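Local coordinates for protein oxalate--CoA ligase (Arabidopsis thaliana, PDB 5IE2) that belongs to the ANL superfamily of AMP-binding enzymes and holds adenosine-5'-triphosphate close to where its large N-terminal and small C-terminal domains meet, at residues E451-P459 and K482-L493; F390-F398 and L406-I414. All coordinates share one frame; numbering follows the deposited sequence.

Contact 1 of 2, residues E451-P459 and K482-L493; sequences EEINCAVIP and KVPKRVFITDNL
Cys455 lays its sulfur against the ring of Pro484, SG lying 3.7 Å from Pro484 CB, and SG also touches Val487 CG2. With chi1 at 73° the thiol is tucked in above the main chain, flanked by N and C, which brings it over both neighbours. Val457 continues this face, its CG2 packing on Val487 CG1 and alongside Ile489 CG1. On the other face Phe488 turns a ring edge to the strand: CD2 is 3.4 Å from Cys455 O. Ala456 CB meets Phe488 CB and lies 4.0 Å from Leu493 CD1. Farther along, Ile458 and Leu493 run antiparallel alongside each other, and their methyls are tight, with Ile458 CD1 3.4 Å from Leu493 CD2. Between the two faces runs a parallel ladder. Cys455 N and Val457 N donate to Arg486 O and Phe488 O, and Phe488 N returns a nearly straight bond to Cys455 O (2.9 Å, 174° at the hydrogen). Lys485 N and Thr490 N extend the ladder at its two ends, to Ile453 O and Val457 O. Across the strands, then, backbone amides carry the polar bonding and the side chains add mainly apolar packing, as expected in a beta-alpha-beta unit whose connecting helix is 467-477.

Contact 2 of 2, residues F390-F398 and L406-I414; sequences FHTGDIGYF and LVGRIKELI. With ATP (adenosine-5'-triphosphate), chain C.
Arg409 meets Asp394 and the bound ATP along almost its whole length. Its CB lies near Gly393 O, and CG rests 3.5 Å from Asp394 OD1. From there the chain runs extended to NE, CD and NE passing beside the ribose hydroxyl O2', and a turn of -95° at chi4 sets the guanidinium face against O2', which lies 3.3 Å from the plane, over its centre. At the tip the two terminal nitrogens divide the beta-phosphate between them: NH1 donates to ATP O2B at 2.8 Å and NH2 to ATP O1B at 3.1 Å. Asp394 takes the ribose diol from the neighbouring strand. One carboxylate oxygen serves each hydroxyl, OD1 accepting from O2' and OD2 from O3', and Tyr312 gives OD2 a further hydrogen bond. Leu406 adds an apolar touch with CD1 at C2 of the adenine.

Away from the nucleotide, the CG1 atoms of Ile395 and Ile410 meet at 3.6 Å as the two side chains cross at about a right angle, and Leu413 CD1 packs on Ile395 CG1 as well. The backbone beneath is irregular. Ile395 O accepts both Val407 N (2.7 Å) and Gly408 N (3.2 Å), both arriving on one side of that carbonyl, and the register shifts by one residue. Gly393 O, bonded to Ile410 N, also accepts from a water that in turn receives Lys411 N. Next to a classic beta bulge, the Asp394-Arg409 pair of this antiparallel hairpin grips ribose and phosphate, as in an ANL nucleotide site.

In the fold
The two contacts show how one kind of scaffold, paired strands, can be put to different uses. Contact 1 joins neighbouring parallel strands of the small C-terminal sheet, with helix 423-430 against one face and Phe510 against the other; its buried middle gives way to exposed residues at Ile489 and in the segments flanking the edge strand. Contact 2 is an antiparallel hairpin, also partly buried, whose Asp394 and Arg409 turn to the nucleotide. Their centres lie about 22 Å apart, and contact 2 is complete in sequence before contact 1 begins. The end of 406-414 nevertheless reaches the start of 451-459, where Ile414 CD1 packs on Ile453 CB, so that the two contacts touch through plain packing.

Contact 1 of 2, residues E451-P459 and K482-L493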
loop_
_atom_site.group_PDB
_atom_site.type_symbol
_atom_site.label_atom_id
_atom_site.label_comp_id
_atom_site.label_asym_id
_atom_site.label_seq_id
_atom_site.Cartn_x
_atom_site.Cartn_y
_atom_site.Cartn_z
ATOM N N GLU A 451 19.463 -24.673 5.030
ATOM C CA GLU A 451 18.221 -24.060 5.482
ATOM C C GLU A 451 17.109 -25.109 5.467
ATOM O O GLU A 451 17.156 -26.066 4.699
ATOM C CB GLU A 451 17.879 -22.849 4.612
ATOM C CG GLU A 451 18.910 -21.743 4.717
ATOM C CD GLU A 451 18.749 -20.651 3.666
ATOM O OE1 GLU A 451 19.691 -19.827 3.531
ATOM O OE2 GLU A 451 17.699 -20.595 2.984
ATOM N N GLU A 452 16.132 -24.931 6.343
ATOM C CA GLU A 452 14.986 -25.813 6.411
ATOM C C GLU A 452 13.746 -24.935 6.448
ATOM O O GLU A 452 13.812 -23.767 6.785
ATOM C CB GLU A 452 15.099 -26.728 7.647
ATOM C CG GLU A 452 14.026 -27.812 7.820
ATOM C CD GLU A 452 13.835 -28.666 6.569
ATOM O OE1 GLU A 452 12.951 -28.306 5.752
ATOM O OE2 GLU A 452 14.555 -29.678 6.391
ATOM N N ILE A 453 12.610 -25.492 6.080
ATOM C CA ILE A 453 11.366 -24.762 6.196
ATOM C C ILE A 453 10.625 -25.150 7.489
ATOM O O ILE A 453 10.523 -26.337 7.819
ATOM C CB ILE A 453 10.449 -25.012 4.979
ATOM C CG1 ILE A 453 9.090 -24.357 5.196
ATOM C CG2 ILE A 453 10.337 -26.539 4.683
ATOM C CD1 ILE A 453 8.285 -24.247 3.912
ATOM N N ASN A 454 10.142 -24.117 8.185
ATOM C CA ASN A 454 9.222 -24.228 9.309
ATOM C C ASN A 454 7.987 -23.376 9.032
ATOM O O ASN A 454 7.954 -22.625 8.064
ATOM C CB ASN A 454 9.879 -23.761 10.603
ATOM C CG ASN A 454 10.848 -24.765 11.191
ATOM O OD1 ASN A 454 11.227 -25.761 10.574
ATOM N ND2 ASN A 454 11.254 -24.497 12.409
ATOM N N CYS A 455 6.971 -23.463 9.878
ATOM C CA CYS A 455 5.840 -22.575 9.732
ATOM C C CYS A 455 5.175 -22.312 11.101
ATOM O O CYS A 455 5.472 -23.008 12.060
ATOM C CB CYS A 455 4.828 -23.163 8.753
ATOM S SG CYS A 455 3.876 -24.574 9.397
ATOM N N ALA A 456 4.296 -21.315 11.161
ATOM C CA ALA A 456 3.448 -21.054 12.329
ATOM C C ALA A 456 2.013 -20.900 11.876
ATOM O O ALA A 456 1.739 -20.291 10.806
ATOM C CB ALA A 456 3.927 -19.796 13.065
ATOM N N VAL A 457 1.086 -21.453 12.644
ATOM C CA VAL A 457 -0.314 -21.315 12.308
ATOM C C VAL A 457 -1.117 -20.837 13.523
ATOM O O VAL A 457 -0.778 -21.134 14.680
ATOM C CB VAL A 457 -0.946 -22.654 11.787
ATOM C CG1 VAL A 457 -0.252 -23.142 10.552
ATOM C CG2 VAL A 457 -0.856 -23.702 12.822
ATOM N N ILE A 458 -2.167 -20.086 13.227
ATOM C CA ILE A 458 -3.236 -19.767 14.153
ATOM C C ILE A 458 -4.453 -20.603 13.829
ATOM O O ILE A 458 -5.013 -20.503 12.701
ATOM C CB ILE A 458 -3.612 -18.274 14.064
ATOM C CG1 ILE A 458 -2.410 -17.407 14.398
ATOM C CG2 ILE A 458 -4.796 -17.962 14.971
ATOM C CD1 ILE A 458 -2.691 -15.928 14.200
ATOM N N PRO A 459 -4.871 -21.448 14.798
ATOM C CA PRO A 459 -6.059 -22.279 14.615
ATOM C C PRO A 459 -7.325 -21.435 14.695
ATOM O O PRO A 459 -7.311 -20.328 15.254
ATOM C CB PRO A 459 -5.953 -23.329 15.749
ATOM C CG PRO A 459 -5.012 -22.757 16.737
ATOM C CD PRO A 459 -4.142 -21.748 16.048
ATOM N N LYS A 482 9.188 -29.918 0.542
ATOM C CA LYS A 482 8.626 -28.611 0.833
ATOM C C LYS A 482 7.859 -28.547 2.162
ATOM O O LYS A 482 7.465 -27.474 2.624
ATOM C CB LYS A 482 7.664 -28.163 -0.283
ATOM C CG LYS A 482 8.285 -28.135 -1.672
ATOM C CD LYS A 482 7.226 -27.650 -2.697
ATOM C CE LYS A 482 7.810 -27.665 -4.098
ATOM N NZ LYS A 482 6.701 -27.295 -4.998
ATOM N N VAL A 483 7.650 -29.709 2.766
ATOM C CA VAL A 483 6.802 -29.798 3.963
ATOM C C VAL A 483 7.499 -29.205 5.204
ATOM O O VAL A 483 8.600 -29.636 5.508
ATOM C CB VAL A 483 6.448 -31.268 4.238
ATOM C CG1 VAL A 483 5.493 -31.387 5.460
ATOM C CG2 VAL A 483 5.793 -31.849 3.020
ATOM N N PRO A 484 6.856 -28.255 5.912
ATOM C CA PRO A 484 7.469 -27.679 7.124
ATOM C C PRO A 484 7.880 -28.799 8.116
ATOM O O PRO A 484 7.103 -29.709 8.424
ATOM C CB PRO A 484 6.368 -26.788 7.709
ATOM C CG PRO A 484 5.490 -26.411 6.498
ATOM C CD PRO A 484 5.551 -27.641 5.589
ATOM N N LYS A 485 9.117 -28.747 8.566
ATOM C CA LYS A 485 9.621 -29.779 9.470
ATOM C C LYS A 485 9.106 -29.526 10.899
ATOM O O LYS A 485 8.960 -30.467 11.700
ATOM C CB LYS A 485 11.156 -29.808 9.450
ATOM C CG LYS A 485 11.777 -31.097 10.028
ATOM C CD LYS A 485 11.369 -32.292 9.169
ATOM C CE LYS A 485 11.615 -33.637 9.840
ATOM N NZ LYS A 485 10.710 -34.681 9.258
ATOM N N ARG A 486 8.817 -28.260 11.195
ATOM C CA ARG A 486 8.221 -27.886 12.462
ATOM C C ARG A 486 7.046 -26.941 12.233
ATOM O O ARG A 486 7.099 -26.075 11.326
ATOM C CB ARG A 486 9.278 -27.240 13.358
ATOM C CG ARG A 486 10.259 -28.275 13.940
ATOM C CD ARG A 486 11.322 -27.609 14.795
ATOM N NE ARG A 486 10.933 -27.607 16.209
ATOM C CZ ARG A 486 11.479 -26.827 17.140
ATOM N NH1 ARG A 486 12.435 -25.952 16.812
ATOM N NH2 ARG A 486 11.050 -26.905 18.399
ATOM N N VAL A 487 5.989 -27.142 13.027
ATOM C CA VAL A 487 4.774 -26.311 13.013
ATOM C C VAL A 487 4.568 -25.685 14.394
ATOM O O VAL A 487 4.333 -26.412 15.363
ATOM C CB VAL A 487 3.513 -27.148 12.656
ATOM C CG1 VAL A 487 2.200 -26.301 12.749
ATOM C CG2 VAL A 487 3.675 -27.850 11.305
ATOM N N PHE A 488 4.672 -24.363 14.490
ATOM C CA PHE A 488 4.446 -23.657 15.746
ATOM C C PHE A 488 3.012 -23.191 15.837
ATOM O O PHE A 488 2.463 -22.604 14.903
ATOM C CB PHE A 488 5.409 -22.491 15.873
ATOM C CG PHE A 488 6.843 -22.918 15.902
ATOM C CD1 PHE A 488 7.432 -23.339 17.087
ATOM C CD2 PHE A 488 7.605 -22.937 14.732
ATOM C CE1 PHE A 488 8.761 -23.758 17.118
ATOM C CE2 PHE A 488 8.946 -23.361 14.755
ATOM C CZ PHE A 488 9.518 -23.768 15.948
ATOM N N ILE A 489 2.371 -23.490 16.950
ATOM C CA ILE A 489 0.969 -23.164 17.046
ATOM C C ILE A 489 0.818 -22.007 17.977
ATOM O O ILE A 489 1.420 -21.976 19.068
ATOM C CB ILE A 489 0.175 -24.345 17.465
ATOM C CG1 ILE A 489 0.318 -25.366 16.341
ATOM C CG2 ILE A 489 -1.268 -23.934 17.715
ATOM C CD1 ILE A 489 -0.225 -26.640 16.629
ATOM N N THR A 490 0.087 -21.001 17.511
ATOM C CA THR A 490 0.057 -19.778 18.256
ATOM C C THR A 490 -1.273 -19.051 18.142
ATOM O O THR A 490 -2.124 -19.402 17.329
ATOM C CB THR A 490 1.220 -18.902 17.821
ATOM O OG1 THR A 490 1.199 -17.693 18.587
ATOM C CG2 THR A 490 1.178 -18.606 16.280
ATOM N N ASP A 491 -1.455 -18.049 18.985
ATOM C CA ASP A 491 -2.708 -17.303 19.071
ATOM C C ASP A 491 -2.604 -15.970 18.325
ATOM O O ASP A 491 -3.612 -15.306 18.035
ATOM C CB ASP A 491 -3.066 -17.078 20.552
ATOM C CG ASP A 491 -1.965 -16.315 21.330
ATOM O OD1 ASP A 491 -0.750 -16.551 21.116
ATOM O OD2 ASP A 491 -2.324 -15.499 22.209
ATOM N N ASN A 492 -1.370 -15.593 18.004
ATOM C CA ASN A 492 -1.117 -14.326 17.354
ATOM C C ASN A 492 0.179 -14.246 16.537
ATOM O O ASN A 492 1.236 -14.750 16.946
ATOM C CB ASN A 492 -1.112 -13.224 18.409
ATOM C CG ASN A 492 -1.267 -11.848 17.799
ATOM O OD1 ASN A 492 -0.290 -11.107 17.662
ATOM N ND2 ASN A 492 -2.492 -11.513 17.384
ATOM N N LEU A 493 0.093 -13.597 15.373
ATOM C CA LEU A 493 1.297 -13.295 14.610
ATOM C C LEU A 493 1.475 -11.790 14.499
ATOM O O LEU A 493 0.508 -11.066 14.225
ATOM C CB LEU A 493 1.274 -13.876 13.178
ATOM C CG LEU A 493 1.532 -15.290 12.631
ATOM C CD1 LEU A 493 2.575 -16.009 13.469
ATOM C CD2 LEU A 493 0.294 -16.109 12.490
#

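Contact 2 of 2, residues F390-F398 and L406-I414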
loop_
_atom_site.group_PDB
_atom_site.type_symbol
_atom_site.label_atom_id
_atom_site.label_comp_id
_atom_site.label_asym_id
_atom_site.label_seq_id
_atom_site.Cartn_x
_atom_site.Cartn_y
_atom_site.Cartn_z
ATOM N N PHE A 390 15.021 -0.971 -12.824
ATOM C CA PHE A 390 15.152 -1.156 -11.393
ATOM C C PHE A 390 14.983 -2.659 -11.045
ATOM O O PHE A 390 14.020 -3.281 -11.484
ATOM C CB PHE A 390 14.112 -0.294 -10.688
ATOM C CG PHE A 390 14.016 -0.567 -9.203
ATOM C CD1 PHE A 390 15.077 -0.249 -8.371
ATOM C CD2 PHE A 390 12.843 -1.147 -8.663
ATOM C CE1 PHE A 390 14.982 -0.503 -6.982
ATOM C CE2 PHE A 390 12.753 -1.412 -7.306
ATOM C CZ PHE A 390 13.824 -1.097 -6.467
ATOM N N HIS A 391 15.910 -3.216 -10.253
ATOM C CA HIS A 391 15.870 -4.627 -9.813
ATOM C C HIS A 391 15.021 -4.727 -8.545
ATOM O O HIS A 391 15.366 -4.105 -7.548
ATOM C CB HIS A 391 17.287 -5.154 -9.552
ATOM C CG HIS A 391 18.076 -5.339 -10.794
ATOM N ND1 HIS A 391 18.543 -6.573 -11.199
ATOM C CD2 HIS A 391 18.397 -4.471 -11.780
ATOM C CE1 HIS A 391 19.148 -6.448 -12.372
ATOM N NE2 HIS A 391 19.082 -5.180 -12.741
ATOM N N THR A 392 13.881 -5.434 -8.596
ATOM C CA THR A 392 12.919 -5.411 -7.460
ATOM C C THR A 392 13.339 -6.247 -6.239
ATOM O O THR A 392 12.796 -6.054 -5.153
ATOM C CB THR A 392 11.506 -5.927 -7.851
ATOM O OG1 THR A 392 11.620 -7.308 -8.258
ATOM C CG2 THR A 392 10.943 -5.130 -8.986
ATOM N N GLY A 393 14.222 -7.219 -6.446
ATOM C CA GLY A 393 14.529 -8.162 -5.383
ATOM C C GLY A 393 13.558 -9.335 -5.276
ATOM O O GLY A 393 13.682 -10.169 -4.366
ATOM N N ASP A 394 12.566 -9.387 -6.172
ATOM C CA ASP A 394 11.571 -10.477 -6.206
ATOM C C ASP A 394 11.881 -11.411 -7.330
ATOM O O ASP A 394 12.276 -10.977 -8.424
ATOM C CB ASP A 394 10.141 -9.920 -6.402
ATOM C CG ASP A 394 9.710 -8.961 -5.284
ATOM O OD1 ASP A 394 9.846 -9.354 -4.090
ATOM O OD2 ASP A 394 9.227 -7.802 -5.575
ATOM N N ILE A 395 11.675 -12.702 -7.065
ATOM C CA ILE A 395 11.784 -13.734 -8.063
ATOM C C ILE A 395 10.375 -14.081 -8.575
ATOM O O ILE A 395 9.413 -14.259 -7.786
ATOM C CB ILE A 395 12.456 -14.989 -7.489
ATOM C CG1 ILE A 395 13.879 -14.649 -6.982
ATOM C CG2 ILE A 395 12.456 -16.117 -8.509
ATOM C CD1 ILE A 395 14.785 -14.145 -8.135
ATOM N N GLY A 396 10.280 -14.191 -9.889
ATOM C CA GLY A 396 9.035 -14.558 -10.545
ATOM C C GLY A 396 9.241 -15.120 -11.945
ATOM O O GLY A 396 10.374 -15.314 -12.429
ATOM N N TYR A 397 8.132 -15.446 -12.607
ATOM C CA TYR A 397 8.220 -15.821 -14.024
ATOM C C TYR A 397 6.926 -15.391 -14.711
ATOM O O TYR A 397 5.905 -15.217 -14.054
ATOM C CB TYR A 397 8.467 -17.338 -14.201
ATOM C CG TYR A 397 7.348 -18.187 -13.623
ATOM C CD1 TYR A 397 6.264 -18.571 -14.415
ATOM C CD2 TYR A 397 7.368 -18.575 -12.287
ATOM C CE1 TYR A 397 5.229 -19.342 -13.895
ATOM C CE2 TYR A 397 6.331 -19.331 -11.748
ATOM C CZ TYR A 397 5.262 -19.720 -12.559
ATOM O OH TYR A 397 4.238 -20.489 -12.036
ATOM N N PHE A 398 7.007 -15.194 -16.021
ATOM C CA PHE A 398 5.851 -14.955 -16.872
ATOM C C PHE A 398 5.395 -16.272 -17.460
ATOM O O PHE A 398 6.224 -17.051 -17.953
ATOM C CB PHE A 398 6.192 -14.011 -18.027
ATOM C CG PHE A 398 6.263 -12.560 -17.587
ATOM C CD1 PHE A 398 5.119 -11.907 -17.140
ATOM C CD2 PHE A 398 7.460 -11.865 -17.639
ATOM C CE1 PHE A 398 5.160 -10.584 -16.740
ATOM C CE2 PHE A 398 7.510 -10.524 -17.208
ATOM C CZ PHE A 398 6.351 -9.900 -16.752
ATOM N N LEU A 406 4.636 -14.725 -8.928
ATOM C CA LEU A 406 5.745 -14.497 -7.984
ATOM C C LEU A 406 6.122 -15.740 -7.192
ATOM O O LEU A 406 5.268 -16.515 -6.747
ATOM C CB LEU A 406 5.376 -13.371 -7.025
ATOM C CG LEU A 406 5.254 -12.021 -7.722
ATOM C CD1 LEU A 406 4.559 -11.069 -6.725
ATOM C CD2 LEU A 406 6.576 -11.453 -8.199
ATOM N N VAL A 407 7.416 -15.945 -7.012
ATOM C CA VAL A 407 7.926 -17.092 -6.269
ATOM C C VAL A 407 8.312 -16.607 -4.881
ATOM O O VAL A 407 8.109 -17.311 -3.877
ATOM C CB VAL A 407 9.147 -17.741 -7.015
ATOM C CG1 VAL A 407 9.726 -18.889 -6.239
ATOM C CG2 VAL A 407 8.710 -18.208 -8.373
ATOM N N GLY A 408 8.869 -15.403 -4.819
ATOM C CA GLY A 408 9.104 -14.819 -3.504
ATOM C C GLY A 408 10.281 -13.854 -3.536
ATOM O O GLY A 408 10.937 -13.713 -4.562
ATOM N N ARG A 409 10.522 -13.169 -2.433
ATOM C CA ARG A 409 11.710 -12.342 -2.312
ATOM C C ARG A 409 12.941 -13.201 -2.335
ATOM O O ARG A 409 12.983 -14.263 -1.695
ATOM C CB ARG A 409 11.673 -11.536 -1.033
ATOM C CG ARG A 409 10.462 -10.649 -0.947
ATOM C CD ARG A 409 10.180 -10.349 0.504
ATOM N NE ARG A 409 8.898 -9.702 0.772
ATOM C CZ ARG A 409 8.767 -8.389 0.892
ATOM N NH1 ARG A 409 9.837 -7.603 0.712
ATOM N NH2 ARG A 409 7.567 -7.865 1.172
ATOM N N ILE A 410 13.942 -12.754 -3.093
ATOM C CA ILE A 410 15.232 -13.441 -3.126
ATOM C C ILE A 410 15.695 -13.827 -1.719
ATOM O O ILE A 410 16.129 -14.961 -1.481
ATOM C CB ILE A 410 16.292 -12.555 -3.739
ATOM C CG1 ILE A 410 16.002 -12.352 -5.217
ATOM C CG2 ILE A 410 17.710 -13.120 -3.491
ATOM C CD1 ILE A 410 16.915 -11.320 -5.883
ATOM N N LYS A 411 15.608 -12.894 -0.789
ATOM C CA LYS A 411 16.133 -13.156 0.558
ATOM C C LYS A 411 15.265 -14.114 1.405
ATOM O O LYS A 411 15.700 -14.585 2.452
ATOM C CB LYS A 411 16.300 -11.832 1.304
ATOM C CG LYS A 411 17.311 -10.856 0.691
ATOM C CD LYS A 411 18.437 -10.542 1.690
ATOM C CE LYS A 411 19.117 -9.214 1.363
ATOM N NZ LYS A 411 18.218 -8.360 0.525
ATOM N N GLU A 412 14.048 -14.408 0.942
ATOM C CA GLU A 412 13.126 -15.253 1.697
ATOM C C GLU A 412 13.005 -16.667 1.178
ATOM O O GLU A 412 12.459 -17.515 1.896
ATOM C CB GLU A 412 11.728 -14.619 1.727
ATOM C CG GLU A 412 11.659 -13.523 2.767
ATOM C CD GLU A 412 10.297 -12.872 2.886
ATOM O OE1 GLU A 412 9.329 -13.288 2.181
ATOM O OE2 GLU A 412 10.205 -11.923 3.693
ATOM N N LEU A 413 13.509 -16.941 -0.039
ATOM C CA LEU A 413 13.440 -18.294 -0.587
ATOM C C LEU A 413 14.260 -19.224 0.292
ATOM O O LEU A 413 15.329 -18.841 0.806
ATOM C CB LEU A 413 13.950 -18.364 -2.014
ATOM C CG LEU A 413 13.226 -17.467 -3.033
ATOM C CD1 LEU A 413 13.783 -17.703 -4.441
ATOM C CD2 LEU A 413 11.746 -17.754 -3.022
ATOM N N ILE A 414 13.794 -20.450 0.451
ATOM C CA ILE A 414 14.443 -21.364 1.385
ATOM C C ILE A 414 15.333 -22.348 0.671
ATOM O O ILE A 414 14.879 -23.152 -0.134
ATOM C CB ILE A 414 13.369 -22.070 2.225
ATOM C CG1 ILE A 414 12.560 -21.026 2.968
ATOM C CG2 ILE A 414 13.997 -23.055 3.185
ATOM C CD1 ILE A 414 11.329 -21.569 3.640
HETATM P PG ATP C . 11.641 -3.561 2.427
HETATM O O1G ATP C . 12.270 -4.954 2.455
HETATM O O2G ATP C . 12.145 -2.666 3.503
HETATM O O3G ATP C . 11.767 -2.924 1.045
HETATM P PB ATP C . 8.947 -4.243 1.645
HETATM O O1B ATP C . 7.847 -5.022 2.333
HETATM O O2B ATP C . 9.694 -4.824 0.499
HETATM O O3B ATP C . 10.045 -3.702 2.738
HETATM P PA ATP C . 6.947 -2.535 0.301
HETATM O O1A ATP C . 7.391 -1.598 -0.815
HETATM O O2A ATP C . 5.898 -2.103 1.250
HETATM O O3A ATP C . 8.254 -2.830 1.200
HETATM O "O5'" ATP C . 6.611 -3.964 -0.340
HETATM C "C5'" ATP C . 6.830 -4.304 -1.731
HETATM C "C4'" ATP C . 7.060 -5.825 -1.769
HETATM O "O4'" ATP C . 5.829 -6.494 -1.436
HETATM C "C3'" ATP C . 7.328 -6.332 -3.153
HETATM O "O3'" ATP C . 8.704 -6.146 -3.476
HETATM C "C2'" ATP C . 6.952 -7.796 -3.057
HETATM O "O2'" ATP C . 7.978 -8.499 -2.340
HETATM C "C1'" ATP C . 5.775 -7.729 -2.127
HETATM N N9 ATP C . 4.478 -7.779 -2.843
HETATM C C8 ATP C . 3.708 -6.762 -3.250
HETATM N N7 ATP C . 2.580 -7.259 -3.846
HETATM C C5 ATP C . 2.662 -8.628 -3.774
HETATM C C6 ATP C . 1.802 -9.759 -4.191
HETATM N N6 ATP C . 0.578 -9.516 -4.767
HETATM N N1 ATP C . 2.259 -11.003 -3.917
HETATM C C2 ATP C . 3.444 -11.226 -3.304
HETATM N N3 ATP C . 4.288 -10.241 -2.901
HETATM C C4 ATP C . 3.911 -8.948 -3.119
HETATM O O HOH W 1 14.813 -10.110 -1.622
#